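Local atomic coordinates of lipoprotein (Mycoplasma mycoides subsp. capri, PDB entry 7ADK), a protein that is a lipoprotein that probably acts as a peptidase, belonging to the Mycoplasma peptidase (DUF31) family of the PA clan. Residues B[160-165]-B[252-257]; B[272-277]-B[628-633]; B[462-467]-B[580-585]; B[788-793]-B[853-858]. All coordinates share one frame; numbering follows the deposited sequence.

From the N terminus, contact 1 closes a loop of 86 intervening residues, partly helical and without strands, and ties the turn before helix 165-173 to the long connection ahead of strand 289-293. Contact 2 then opens from that same connection and closes only at 628-633, 350 residues on, beside strand 761-765 of the mixed sheet. Within its span lies contact 3, where strand 461-467 of the antiparallel sheet meets the end of helix 575-582. Contact 4 follows in series, bringing the C-terminal tail onto strand 783-792. None cross; contacts 2 and 3 come closest, about 5 Å between nearest atoms, without touching.

Contact 1 (B[160-165]-B[252-257]); sequences AYFGGT and SGLKIY
Y161 and F162, in a single 3-10 turn at 160-162, present two rings to G253, L254 and Y257, and the bump between them is L254, the last residue of an inverse gamma turn centred on G253. The backbones stay well apart, with CA of Y161 and CA of G253 separated by 7.6 Å, and the gap is bridged by side chains. The L254 CD1 branch is the bump that meets both rings: it abuts the rim of the F162 ring near the ring plane, 3.4 Å from CZ, and also lies 4.0 Å from CE2 of Y161. Both aromatic side chains cross L254 at about a right angle, and at these distances the methyl fits between the two rings. That hollow is shaped by the rings themselves, because the edge of Y161 is directed at the face of F162, with Y161 CD2 over its centre. CG of Y161 lies opposite the backbone N (chi1 177°), and this carries its ring past G253, whose carbonyl O sits over one face, toward the rim. The far end of Y161 is fixed elsewhere, through a hydrogen bond between OH and D183 of helix 176-192. F162 is further enclosed by Y168 and Y171 of helix 165-173, both edge-to-face with it, so this wedge joins the start of the N-terminal helices to the loop leading toward strand 289-293. Y257 meets the same CZ tip from the CE2 side and also packs on a basic side chain of another protein chain; its ring edge is turned to F162, CE1 standing 3.8 Å from F162 CZ.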
loop_
_atom_site.group_PDB
_atom_site.type_symbol
_atom_site.label_atom_id
_atom_site.label_comp_id
_atom_site.label_asym_id
_atom_site.label_seq_id
_atom_site.Cartn_x
_atom_site.Cartn_y
_atom_site.Cartn_z
ATOM N N ALA B 160 8.756 27.566 16.671
ATOM C CA ALA B 160 9.992 28.237 16.256
ATOM C C ALA B 160 9.788 29.227 15.087
ATOM O O ALA B 160 10.314 30.338 15.128
ATOM C CB ALA B 160 11.022 27.161 15.919
ATOM N N TYR B 161 8.938 28.892 14.120
ATOM C CA TYR B 161 8.495 29.788 13.053
ATOM C C TYR B 161 7.772 31.052 13.565
ATOM O O TYR B 161 7.825 32.109 12.938
ATOM C CB TYR B 161 7.592 28.970 12.129
ATOM C CG TYR B 161 6.988 29.761 10.995
ATOM C CD1 TYR B 161 7.703 29.951 9.801
ATOM C CD2 TYR B 161 5.722 30.340 11.156
ATOM C CE1 TYR B 161 7.149 30.711 8.765
ATOM C CE2 TYR B 161 5.173 31.118 10.131
ATOM C CZ TYR B 161 5.883 31.295 8.930
ATOM O OH TYR B 161 5.356 32.038 7.934
ATOM N N PHE B 162 7.123 30.967 14.728
ATOM C CA PHE B 162 6.461 32.072 15.419
ATOM C C PHE B 162 7.329 32.756 16.482
ATOM O O PHE B 162 6.900 33.733 17.089
ATOM C CB PHE B 162 5.167 31.585 16.052
ATOM C CG PHE B 162 4.234 30.891 15.104
ATOM C CD1 PHE B 162 3.415 31.645 14.255
ATOM C CD2 PHE B 162 4.219 29.493 15.039
ATOM C CE1 PHE B 162 2.574 30.997 13.351
ATOM C CE2 PHE B 162 3.395 28.849 14.119
ATOM C CZ PHE B 162 2.563 29.601 13.289
ATOM N N GLY B 163 8.543 32.268 16.739
ATOM C CA GLY B 163 9.416 32.789 17.796
ATOM C C GLY B 163 9.116 32.286 19.215
ATOM O O GLY B 163 9.490 32.945 20.184
ATOM N N GLY B 164 8.454 31.137 19.352
ATOM C CA GLY B 164 8.086 30.501 20.625
ATOM C C GLY B 164 6.600 30.639 20.963
ATOM O O GLY B 164 5.845 31.284 20.243
ATOM N N THR B 165 6.176 30.040 22.072
ATOM C CA THR B 165 4.759 29.956 22.478
ATOM C C THR B 165 4.091 31.326 22.698
ATOM O O THR B 165 2.925 31.522 22.360
ATOM C CB THR B 165 4.636 29.039 23.706
ATOM O OG1 THR B 165 3.294 28.810 24.051
ATOM C CG2 THR B 165 5.331 29.568 24.962
ATOM N N SER B 252 4.445 25.848 2.859
ATOM C CA SER B 252 4.031 26.686 4.015
ATOM C C SER B 252 4.032 25.939 5.359
ATOM O O SER B 252 3.226 25.030 5.577
ATOM C CB SER B 252 2.657 27.319 3.803
ATOM O OG SER B 252 2.165 27.910 4.989
ATOM N N GLY B 253 4.908 26.347 6.278
ATOM C CA GLY B 253 5.147 25.724 7.582
ATOM C C GLY B 253 4.167 26.148 8.675
ATOM O O GLY B 253 4.586 26.501 9.776
ATOM N N LEU B 254 2.872 26.161 8.353
ATOM C CA LEU B 254 1.808 26.685 9.212
ATOM C C LEU B 254 0.442 26.002 9.073
ATOM O O LEU B 254 -0.319 25.943 10.031
ATOM C CB LEU B 254 1.698 28.188 8.958
ATOM C CG LEU B 254 0.741 28.905 9.907
ATOM C CD1 LEU B 254 1.273 30.280 10.223
ATOM C CD2 LEU B 254 -0.652 29.101 9.345
ATOM N N LYS B 255 0.078 25.473 7.900
ATOM C CA LYS B 255 -1.239 24.820 7.700
ATOM C C LYS B 255 -1.369 23.443 8.368
ATOM O O LYS B 255 -2.282 22.683 8.061
ATOM C CB LYS B 255 -1.616 24.798 6.213
ATOM C CG LYS B 255 -0.751 23.838 5.396
ATOM C CD LYS B 255 -1.205 23.801 3.948
ATOM C CE LYS B 255 -0.273 22.981 3.040
ATOM N NZ LYS B 255 0.960 23.740 2.672
ATOM N N ILE B 256 -0.434 23.093 9.244
ATOM C CA ILE B 256 -0.134 21.721 9.639
ATOM C C ILE B 256 -0.232 21.579 11.166
ATOM O O ILE B 256 -1.208 21.028 11.661
ATOM C CB ILE B 256 1.200 21.242 9.006
ATOM C CG1 ILE B 256 1.209 21.491 7.479
ATOM C CG2 ILE B 256 1.404 19.752 9.304
ATOM C CD1 ILE B 256 2.458 21.062 6.715
ATOM N N TYR B 257 0.751 22.073 11.929
ATOM C CA TYR B 257 0.854 21.936 13.394
ATOM C C TYR B 257 0.832 20.487 13.936
ATOM O O TYR B 257 0.822 20.261 15.147
ATOM C CB TYR B 257 -0.198 22.789 14.108
ATOM C CG TYR B 257 -0.354 24.229 13.663
ATOM C CD1 TYR B 257 0.631 25.178 13.985
ATOM C CD2 TYR B 257 -1.552 24.638 13.053
ATOM C CE1 TYR B 257 0.407 26.534 13.708
ATOM C CE2 TYR B 257 -1.772 25.997 12.766
ATOM C CZ TYR B 257 -0.788 26.945 13.096
ATOM O OH TYR B 257 -0.984 28.250 12.792
#

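Contact 2 (B[272-277]-B[628-633]); sequences LGRNEK and DLDSLY
R274 reaches D630 because its CG sits between the backbone N and the carbonyl carbon (chi1 72°) while the rest of the chain runs extended to NE, and D630 answers with CG opposite its own carbonyl carbon (chi1 -71°). The guanidinium and carboxylate planes stand 90° apart. OD2 takes R274 NH1 at 2.8 Å from above the carboxylate plane, tilted from the guanidinium plane as well, and a weak second bond comes from NH2 to the same OD2 at 3.2 Å. This is a salt bridge focused on one oxygen. That oxygen has another cationic partner, K693, so two positive charges would be expected to favour the ionised form of D630. Next to the bridge, L632 fills the angle between R274 and K277: its CD1 lies at the guanidinium edge, 3.5 Å from NH1, and 3.8 Å from CG of K277, crossing both side chains at about a right angle. The amino group of K277 goes on to the carbonyl O of N667. The contact thus joins the loop ahead of strand 289-293 to residues 628-633, which run beside strand 761-765, bonding T765 through the carbonyl of D630 and R764 through the backbone of L632.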
loop_
_atom_site.group_PDB
_atom_site.type_symbol
_atom_site.label_atom_id
_atom_site.label_comp_id
_atom_site.label_asym_id
_atom_site.label_seq_id
_atom_site.Cartn_x
_atom_site.Cartn_y
_atom_site.Cartn_z
ATOM N N LEU B 272 -12.259 6.170 4.952
ATOM C CA LEU B 272 -13.417 7.077 4.938
ATOM C C LEU B 272 -13.666 7.672 6.330
ATOM O O LEU B 272 -13.962 6.935 7.259
ATOM C CB LEU B 272 -14.686 6.311 4.524
ATOM C CG LEU B 272 -14.612 5.547 3.201
ATOM C CD1 LEU B 272 -15.937 4.829 2.961
ATOM C CD2 LEU B 272 -14.267 6.464 2.040
ATOM N N GLY B 273 -13.638 8.992 6.485
ATOM C CA GLY B 273 -13.928 9.626 7.774
ATOM C C GLY B 273 -15.404 9.600 8.202
ATOM O O GLY B 273 -15.688 9.243 9.340
ATOM N N ARG B 274 -16.338 9.988 7.323
ATOM C CA ARG B 274 -17.754 10.281 7.638
ATOM C C ARG B 274 -18.681 10.140 6.430
ATOM O O ARG B 274 -18.216 10.098 5.298
ATOM C CB ARG B 274 -17.910 11.682 8.286
ATOM C CG ARG B 274 -17.704 12.870 7.329
ATOM C CD ARG B 274 -18.304 14.165 7.863
ATOM N NE ARG B 274 -18.163 15.302 6.928
ATOM C CZ ARG B 274 -18.592 16.538 7.127
ATOM N NH1 ARG B 274 -18.511 17.446 6.209
ATOM N NH2 ARG B 274 -19.091 16.951 8.244
ATOM N N ASN B 275 -19.989 10.136 6.662
ATOM C CA ASN B 275 -20.998 9.848 5.638
ATOM C C ASN B 275 -21.044 10.885 4.500
ATOM O O ASN B 275 -21.225 10.552 3.338
ATOM C CB ASN B 275 -22.349 9.696 6.348
ATOM C CG ASN B 275 -23.345 8.933 5.502
ATOM O OD1 ASN B 275 -23.865 9.405 4.507
ATOM N ND2 ASN B 275 -23.664 7.722 5.882
ATOM N N GLU B 276 -20.823 12.155 4.804
ATOM C CA GLU B 276 -20.800 13.216 3.789
ATOM C C GLU B 276 -19.566 13.125 2.874
ATOM O O GLU B 276 -19.524 13.749 1.825
ATOM C CB GLU B 276 -20.912 14.609 4.420
ATOM C CG GLU B 276 -21.960 14.779 5.533
ATOM C CD GLU B 276 -23.358 14.184 5.249
ATOM O OE1 GLU B 276 -23.879 14.260 4.116
ATOM O OE2 GLU B 276 -23.971 13.641 6.192
ATOM N N LYS B 277 -18.551 12.331 3.256
ATOM C CA LYS B 277 -17.363 12.037 2.438
ATOM C C LYS B 277 -17.566 10.790 1.595
ATOM O O LYS B 277 -17.219 10.784 0.431
ATOM C CB LYS B 277 -16.110 11.843 3.300
ATOM C CG LYS B 277 -15.768 13.027 4.193
ATOM C CD LYS B 277 -14.501 12.834 5.055
ATOM C CE LYS B 277 -13.183 13.295 4.414
ATOM N NZ LYS B 277 -12.896 14.736 4.651
ATOM N N ASP B 628 -18.761 25.344 11.241
ATOM C CA ASP B 628 -17.969 25.708 10.071
ATOM C C ASP B 628 -18.453 24.908 8.851
ATOM O O ASP B 628 -18.728 23.712 8.962
ATOM C CB ASP B 628 -16.472 25.445 10.294
ATOM C CG ASP B 628 -15.757 26.346 11.295
ATOM O OD1 ASP B 628 -16.219 27.469 11.556
ATOM O OD2 ASP B 628 -14.692 25.949 11.807
ATOM N N LEU B 629 -18.515 25.536 7.682
ATOM C CA LEU B 629 -18.548 24.816 6.422
ATOM C C LEU B 629 -17.198 24.143 6.179
ATOM O O LEU B 629 -16.156 24.576 6.654
ATOM C CB LEU B 629 -18.967 25.734 5.264
ATOM C CG LEU B 629 -20.453 25.614 4.908
ATOM C CD1 LEU B 629 -21.371 26.071 6.029
ATOM C CD2 LEU B 629 -20.772 26.413 3.662
ATOM N N ASP B 630 -17.304 23.028 5.483
ATOM C CA ASP B 630 -16.280 22.036 5.227
ATOM C C ASP B 630 -15.965 22.045 3.744
ATOM O O ASP B 630 -16.853 22.252 2.928
ATOM C CB ASP B 630 -16.844 20.658 5.574
ATOM C CG ASP B 630 -17.042 20.424 7.063
ATOM O OD1 ASP B 630 -16.063 20.596 7.809
ATOM O OD2 ASP B 630 -18.121 19.957 7.490
ATOM N N SER B 631 -14.741 21.742 3.357
ATOM C CA SER B 631 -14.488 21.262 2.009
ATOM C C SER B 631 -14.366 19.743 2.041
ATOM O O SER B 631 -13.568 19.174 2.786
ATOM C CB SER B 631 -13.268 21.930 1.392
ATOM O OG SER B 631 -13.419 23.333 1.298
ATOM N N LEU B 632 -15.146 19.063 1.217
ATOM C CA LEU B 632 -15.116 17.616 1.031
ATOM C C LEU B 632 -14.468 17.310 -0.304
ATOM O O LEU B 632 -14.926 17.792 -1.332
ATOM C CB LEU B 632 -16.525 16.997 1.064
ATOM C CG LEU B 632 -17.321 17.045 2.370
ATOM C CD1 LEU B 632 -16.440 16.692 3.540
ATOM C CD2 LEU B 632 -18.015 18.372 2.626
ATOM N N TYR B 633 -13.418 16.501 -0.297
ATOM C CA TYR B 633 -12.918 15.920 -1.526
ATOM C C TYR B 633 -12.393 14.484 -1.359
ATOM O O TYR B 633 -11.233 14.219 -1.641
ATOM C CB TYR B 633 -12.016 16.894 -2.342
ATOM C CG TYR B 633 -11.190 17.921 -1.623
ATOM C CD1 TYR B 633 -11.735 19.156 -1.257
ATOM C CD2 TYR B 633 -9.849 17.659 -1.367
ATOM C CE1 TYR B 633 -10.957 20.091 -0.551
ATOM C CE2 TYR B 633 -9.116 18.541 -0.569
ATOM C CZ TYR B 633 -9.678 19.740 -0.110
ATOM O OH TYR B 633 -9.051 20.472 0.859
#

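Contact 3 (B[462-467]-B[580-585]); sequences FSLTRL and SKITNN
The C-terminal end of helix 575-582 is met by an arginine from strand 461-467, part of the antiparallel sheet that is consistent with one of the two beta-barrels of PA-clan peptidases. R466 supplies the guanidinium, using its edge to grip two successive backbone carbonyls. NH1 gives a nearly straight bond to K581 O (2.8 Å, N-H...O 173°), lying in the guanidinium plane. NE bonds I582 O at 3.1 Å, again close to the guanidinium plane, although it stands above the plane of that carbonyl; a weak bond from NE to K581 O is added. The bend at chi2 (113°) turns the guanidinium edge toward these oxygens. Because carbonyls at a helix end carry the negative pole of the helix dipole, the arginine charge is probably favourable there. K581 NZ, 5.7 Å from R466 NH1, carries like charge but forms a salt bridge with E470.

Just past the helix, N584 takes a conformation with positive phi. OD1 of its amide lies over one face of the guanidinium, toward the rim, with the two planes 22° apart, and ND2 lies beside R466 CD. The same OD1 receives the backbone N of S469. On the apolar side, L464 CD1 and I582 CG2 are 4.4 Å apart, while I582 also packs on F489 of the adjoining strand 486-493. The final link returns to the strand end: the N584 side chain donates through ND2 to the L467 carbonyl O at 2.8 Å, tilted both from the carbonyl plane and from its own amide plane.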
loop_
_atom_site.group_PDB
_atom_site.type_symbol
_atom_site.label_atom_id
_atom_site.label_comp_id
_atom_site.label_asym_id
_atom_site.label_seq_id
_atom_site.Cartn_x
_atom_site.Cartn_y
_atom_site.Cartn_z
ATOM N N PHE B 462 -12.952 2.319 -23.122
ATOM C CA PHE B 462 -13.382 3.292 -22.116
ATOM C C PHE B 462 -13.787 2.515 -20.879
ATOM O O PHE B 462 -14.430 1.481 -20.999
ATOM C CB PHE B 462 -14.536 4.117 -22.711
ATOM C CG PHE B 462 -15.513 4.722 -21.722
ATOM C CD1 PHE B 462 -15.057 5.646 -20.778
ATOM C CD2 PHE B 462 -16.877 4.340 -21.750
ATOM C CE1 PHE B 462 -15.964 6.203 -19.863
ATOM C CE2 PHE B 462 -17.795 4.935 -20.859
ATOM C CZ PHE B 462 -17.332 5.867 -19.923
ATOM N N SER B 463 -13.443 2.973 -19.685
ATOM C CA SER B 463 -13.834 2.266 -18.462
ATOM C C SER B 463 -14.197 3.197 -17.299
ATOM O O SER B 463 -13.732 4.326 -17.245
ATOM C CB SER B 463 -12.730 1.283 -18.071
ATOM O OG SER B 463 -13.185 0.362 -17.115
ATOM N N LEU B 464 -15.025 2.698 -16.379
ATOM C CA LEU B 464 -15.499 3.367 -15.161
ATOM C C LEU B 464 -15.224 2.437 -13.978
ATOM O O LEU B 464 -15.898 1.420 -13.862
ATOM C CB LEU B 464 -17.011 3.603 -15.329
ATOM C CG LEU B 464 -17.433 4.515 -16.481
ATOM C CD1 LEU B 464 -18.922 4.363 -16.730
ATOM C CD2 LEU B 464 -17.159 5.985 -16.198
ATOM N N THR B 465 -14.293 2.743 -13.073
ATOM C CA THR B 465 -14.170 2.004 -11.799
ATOM C C THR B 465 -14.562 2.841 -10.600
ATOM O O THR B 465 -14.058 3.939 -10.394
ATOM C CB THR B 465 -12.856 1.225 -11.615
ATOM O OG1 THR B 465 -12.887 0.479 -10.415
ATOM C CG2 THR B 465 -11.561 2.002 -11.540
ATOM N N ARG B 466 -15.490 2.311 -9.810
ATOM C CA ARG B 466 -16.203 3.052 -8.772
ATOM C C ARG B 466 -16.477 2.220 -7.534
ATOM O O ARG B 466 -16.714 1.021 -7.639
ATOM C CB ARG B 466 -17.499 3.612 -9.377
ATOM C CG ARG B 466 -18.461 2.581 -9.976
ATOM C CD ARG B 466 -19.719 2.531 -9.136
ATOM N NE ARG B 466 -20.492 1.322 -9.373
ATOM C CZ ARG B 466 -20.329 0.179 -8.751
ATOM N NH1 ARG B 466 -21.257 -0.712 -8.806
ATOM N NH2 ARG B 466 -19.265 -0.105 -8.071
ATOM N N LEU B 467 -16.450 2.865 -6.375
ATOM C CA LEU B 467 -16.762 2.296 -5.061
ATOM C C LEU B 467 -18.259 1.991 -4.976
ATOM O O LEU B 467 -19.061 2.872 -5.291
ATOM C CB LEU B 467 -16.288 3.341 -4.036
ATOM C CG LEU B 467 -16.267 2.936 -2.561
ATOM C CD1 LEU B 467 -15.492 1.649 -2.320
ATOM C CD2 LEU B 467 -15.566 4.022 -1.748
ATOM N N SER B 580 -28.419 0.942 -13.298
ATOM C CA SER B 580 -28.494 1.294 -11.884
ATOM C C SER B 580 -27.312 0.760 -11.081
ATOM O O SER B 580 -26.775 1.506 -10.282
ATOM C CB SER B 580 -29.809 0.832 -11.275
ATOM O OG SER B 580 -30.893 1.422 -11.950
ATOM N N LYS B 581 -26.830 -0.462 -11.334
ATOM C CA LYS B 581 -25.609 -1.004 -10.711
ATOM C C LYS B 581 -24.338 -0.294 -11.181
ATOM O O LYS B 581 -23.442 -0.092 -10.372
ATOM C CB LYS B 581 -25.521 -2.521 -10.943
ATOM C CG LYS B 581 -26.569 -3.334 -10.179
ATOM C CD LYS B 581 -26.404 -3.376 -8.653
ATOM C CE LYS B 581 -25.176 -4.162 -8.190
ATOM N NZ LYS B 581 -25.143 -4.292 -6.727
ATOM N N ILE B 582 -24.249 0.186 -12.419
ATOM C CA ILE B 582 -23.159 1.044 -12.910
ATOM C C ILE B 582 -23.134 2.388 -12.174
ATOM O O ILE B 582 -22.119 2.797 -11.611
ATOM C CB ILE B 582 -23.284 1.247 -14.445
ATOM C CG1 ILE B 582 -22.902 -0.043 -15.185
ATOM C CG2 ILE B 582 -22.376 2.373 -14.944
ATOM C CD1 ILE B 582 -23.380 -0.120 -16.634
ATOM N N THR B 583 -24.274 3.091 -12.152
ATOM C CA THR B 583 -24.401 4.472 -11.661
ATOM C C THR B 583 -24.665 4.578 -10.156
ATOM O O THR B 583 -25.121 5.628 -9.710
ATOM C CB THR B 583 -25.448 5.278 -12.451
ATOM O OG1 THR B 583 -26.748 4.767 -12.273
ATOM C CG2 THR B 583 -25.103 5.298 -13.937
ATOM N N ASN B 584 -24.445 3.515 -9.371
ATOM C CA ASN B 584 -24.752 3.431 -7.933
ATOM C C ASN B 584 -26.161 3.954 -7.590
ATOM O O ASN B 584 -26.405 4.556 -6.546
ATOM C CB ASN B 584 -23.644 4.112 -7.132
ATOM C CG ASN B 584 -22.439 3.256 -6.811
ATOM O OD1 ASN B 584 -22.545 2.115 -6.429
ATOM N ND2 ASN B 584 -21.257 3.810 -6.840
ATOM N N ASN B 585 -27.093 3.744 -8.509
ATOM C CA ASN B 585 -28.491 4.142 -8.474
ATOM C C ASN B 585 -28.750 5.644 -8.214
ATOM O O ASN B 585 -29.675 5.997 -7.491
ATOM C CB ASN B 585 -29.254 3.183 -7.555
ATOM C CG ASN B 585 -30.723 3.098 -7.893
ATOM O OD1 ASN B 585 -31.236 3.662 -8.842
ATOM N ND2 ASN B 585 -31.472 2.357 -7.133
#

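Contact 4 (B[788-793]-B[853-858]); sequences AFRSDG and FKFNNG
Near the end of strand 783-792, the backbone keeps its distance from the irregular C-terminal tail, 7.7 Å at the nearest pair of CA atoms, those of D792 and F855, so side chains must span the separation, several of them ending on backbone atoms. R790 is stretched out, with CG opposite the backbone N (chi1 -170°), and lays its guanidinium flat on the F855 ring: the planes differ by only 4°, and CZ lies 3.9 Å from the ring centroid, a cation-pi pair over the face. The same flat group uses its edge on the tail backbone. NH1 donates to F853 O at 2.9 Å, with an N-H...O angle of 152°; NH2 bonds K854 O weakly at 3.0 Å. The F853 ring brings its own edge near NH1 as well, while its face stacks on Y812. F855 also touches the strand backbone, CE1 lying 3.4 Å from S791 O, beside an ST turn in which S791 OG accepts from G793 N. NH1 has a further partner in D809 of strand 807-809, a salt bridge. The arginine charge is thus shared among a carboxylate, two carbonyls and a pi face, which would hold the guanidinium against rotation and tie the tail to the end of this strand.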
loop_
_atom_site.group_PDB
_atom_site.type_symbol
_atom_site.label_atom_id
_atom_site.label_comp_id
_atom_site.label_asym_id
_atom_site.label_seq_id
_atom_site.Cartn_x
_atom_site.Cartn_y
_atom_site.Cartn_z
ATOM N N ALA B 788 -13.300 27.340 -9.337
ATOM C CA ALA B 788 -14.659 27.600 -8.880
ATOM C C ALA B 788 -15.620 27.676 -10.079
ATOM O O ALA B 788 -15.355 28.350 -11.075
ATOM C CB ALA B 788 -14.697 28.843 -8.001
ATOM N N PHE B 789 -16.767 27.010 -9.984
ATOM C CA PHE B 789 -17.813 27.044 -11.020
ATOM C C PHE B 789 -18.475 28.418 -11.184
ATOM O O PHE B 789 -18.930 28.781 -12.265
ATOM C CB PHE B 789 -18.934 26.057 -10.664
ATOM C CG PHE B 789 -18.533 24.622 -10.450
ATOM C CD1 PHE B 789 -18.254 23.793 -11.546
ATOM C CD2 PHE B 789 -18.458 24.105 -9.152
ATOM C CE1 PHE B 789 -17.943 22.446 -11.336
ATOM C CE2 PHE B 789 -18.110 22.766 -8.948
ATOM C CZ PHE B 789 -17.885 21.929 -10.040
ATOM N N ARG B 790 -18.578 29.144 -10.074
ATOM C CA ARG B 790 -19.285 30.407 -9.937
ATOM C C ARG B 790 -18.340 31.457 -9.383
ATOM O O ARG B 790 -17.547 31.177 -8.493
ATOM C CB ARG B 790 -20.507 30.182 -9.051
ATOM C CG ARG B 790 -21.450 31.370 -9.040
ATOM C CD ARG B 790 -22.679 31.087 -8.209
ATOM N NE ARG B 790 -23.516 32.274 -8.043
ATOM C CZ ARG B 790 -24.479 32.687 -8.831
ATOM N NH1 ARG B 790 -24.807 32.088 -9.927
ATOM N NH2 ARG B 790 -25.168 33.730 -8.517
ATOM N N SER B 791 -18.444 32.665 -9.901
ATOM C CA SER B 791 -17.758 33.850 -9.418
ATOM C C SER B 791 -18.739 35.011 -9.385
ATOM O O SER B 791 -19.401 35.320 -10.366
ATOM C CB SER B 791 -16.542 34.170 -10.279
ATOM O OG SER B 791 -15.954 35.387 -9.933
ATOM N N ASP B 792 -18.774 35.694 -8.255
ATOM C CA ASP B 792 -19.443 36.974 -8.043
ATOM C C ASP B 792 -18.724 38.149 -8.729
ATOM O O ASP B 792 -19.231 39.269 -8.779
ATOM C CB ASP B 792 -19.460 37.166 -6.534
ATOM C CG ASP B 792 -20.343 38.285 -6.006
ATOM O OD1 ASP B 792 -20.030 38.799 -4.907
ATOM O OD2 ASP B 792 -21.373 38.583 -6.636
ATOM N N GLY B 793 -17.527 37.889 -9.253
ATOM C CA GLY B 793 -16.569 38.878 -9.689
ATOM C C GLY B 793 -15.884 39.543 -8.508
ATOM O O GLY B 793 -16.228 39.331 -7.353
ATOM N N PHE B 853 -29.531 31.501 -8.164
ATOM C CA PHE B 853 -28.384 31.584 -9.076
ATOM C C PHE B 853 -28.353 32.824 -9.975
ATOM O O PHE B 853 -27.411 32.983 -10.758
ATOM C CB PHE B 853 -28.266 30.282 -9.866
ATOM C CG PHE B 853 -27.843 29.101 -9.022
ATOM C CD1 PHE B 853 -26.489 28.888 -8.725
ATOM C CD2 PHE B 853 -28.802 28.227 -8.507
ATOM C CE1 PHE B 853 -26.103 27.788 -7.950
ATOM C CE2 PHE B 853 -28.421 27.121 -7.738
ATOM C CZ PHE B 853 -27.068 26.898 -7.467
ATOM N N LYS B 854 -29.317 33.741 -9.855
ATOM C CA LYS B 854 -29.239 35.074 -10.473
ATOM C C LYS B 854 -28.138 35.926 -9.823
ATOM O O LYS B 854 -27.590 35.563 -8.791
ATOM C CB LYS B 854 -30.595 35.780 -10.398
ATOM C CG LYS B 854 -31.673 35.105 -11.251
ATOM C CD LYS B 854 -32.997 35.860 -11.090
ATOM C CE LYS B 854 -34.186 35.125 -11.711
ATOM N NZ LYS B 854 -34.219 35.170 -13.153
ATOM N N PHE B 855 -27.798 37.055 -10.427
ATOM C CA PHE B 855 -26.810 38.015 -9.931
ATOM C C PHE B 855 -27.405 39.426 -9.825
ATOM O O PHE B 855 -28.314 39.780 -10.574
ATOM C CB PHE B 855 -25.601 38.060 -10.864
ATOM C CG PHE B 855 -24.703 36.850 -10.912
ATOM C CD1 PHE B 855 -23.687 36.685 -9.958
ATOM C CD2 PHE B 855 -24.811 35.939 -11.971
ATOM C CE1 PHE B 855 -22.784 35.620 -10.067
ATOM C CE2 PHE B 855 -23.908 34.877 -12.082
ATOM C CZ PHE B 855 -22.893 34.723 -11.133
ATOM N N ASN B 856 -26.825 40.248 -8.942
ATOM C CA ASN B 856 -27.051 41.690 -8.745
ATOM C C ASN B 856 -28.456 42.110 -8.270
ATOM O O ASN B 856 -28.544 42.882 -7.313
ATOM C CB ASN B 856 -26.582 42.484 -9.984
ATOM C CG ASN B 856 -25.086 42.396 -10.216
ATOM O OD1 ASN B 856 -24.588 41.708 -11.094
ATOM N ND2 ASN B 856 -24.308 43.064 -9.399
ATOM N N ASN B 857 -29.549 41.619 -8.866
ATOM C CA ASN B 857 -30.894 41.827 -8.315
ATOM C C ASN B 857 -31.123 40.939 -7.079
ATOM O O ASN B 857 -31.706 41.389 -6.098
ATOM C CB ASN B 857 -31.971 41.675 -9.407
ATOM C CG ASN B 857 -32.296 40.252 -9.852
ATOM O OD1 ASN B 857 -31.469 39.358 -9.888
ATOM N ND2 ASN B 857 -33.529 40.000 -10.213
ATOM N N GLY B 858 -30.577 39.718 -7.087
ATOM C CA GLY B 858 -30.311 38.915 -5.896
ATOM C C GLY B 858 -28.845 39.026 -5.484
ATOM O O GLY B 858 -27.969 38.521 -6.174
#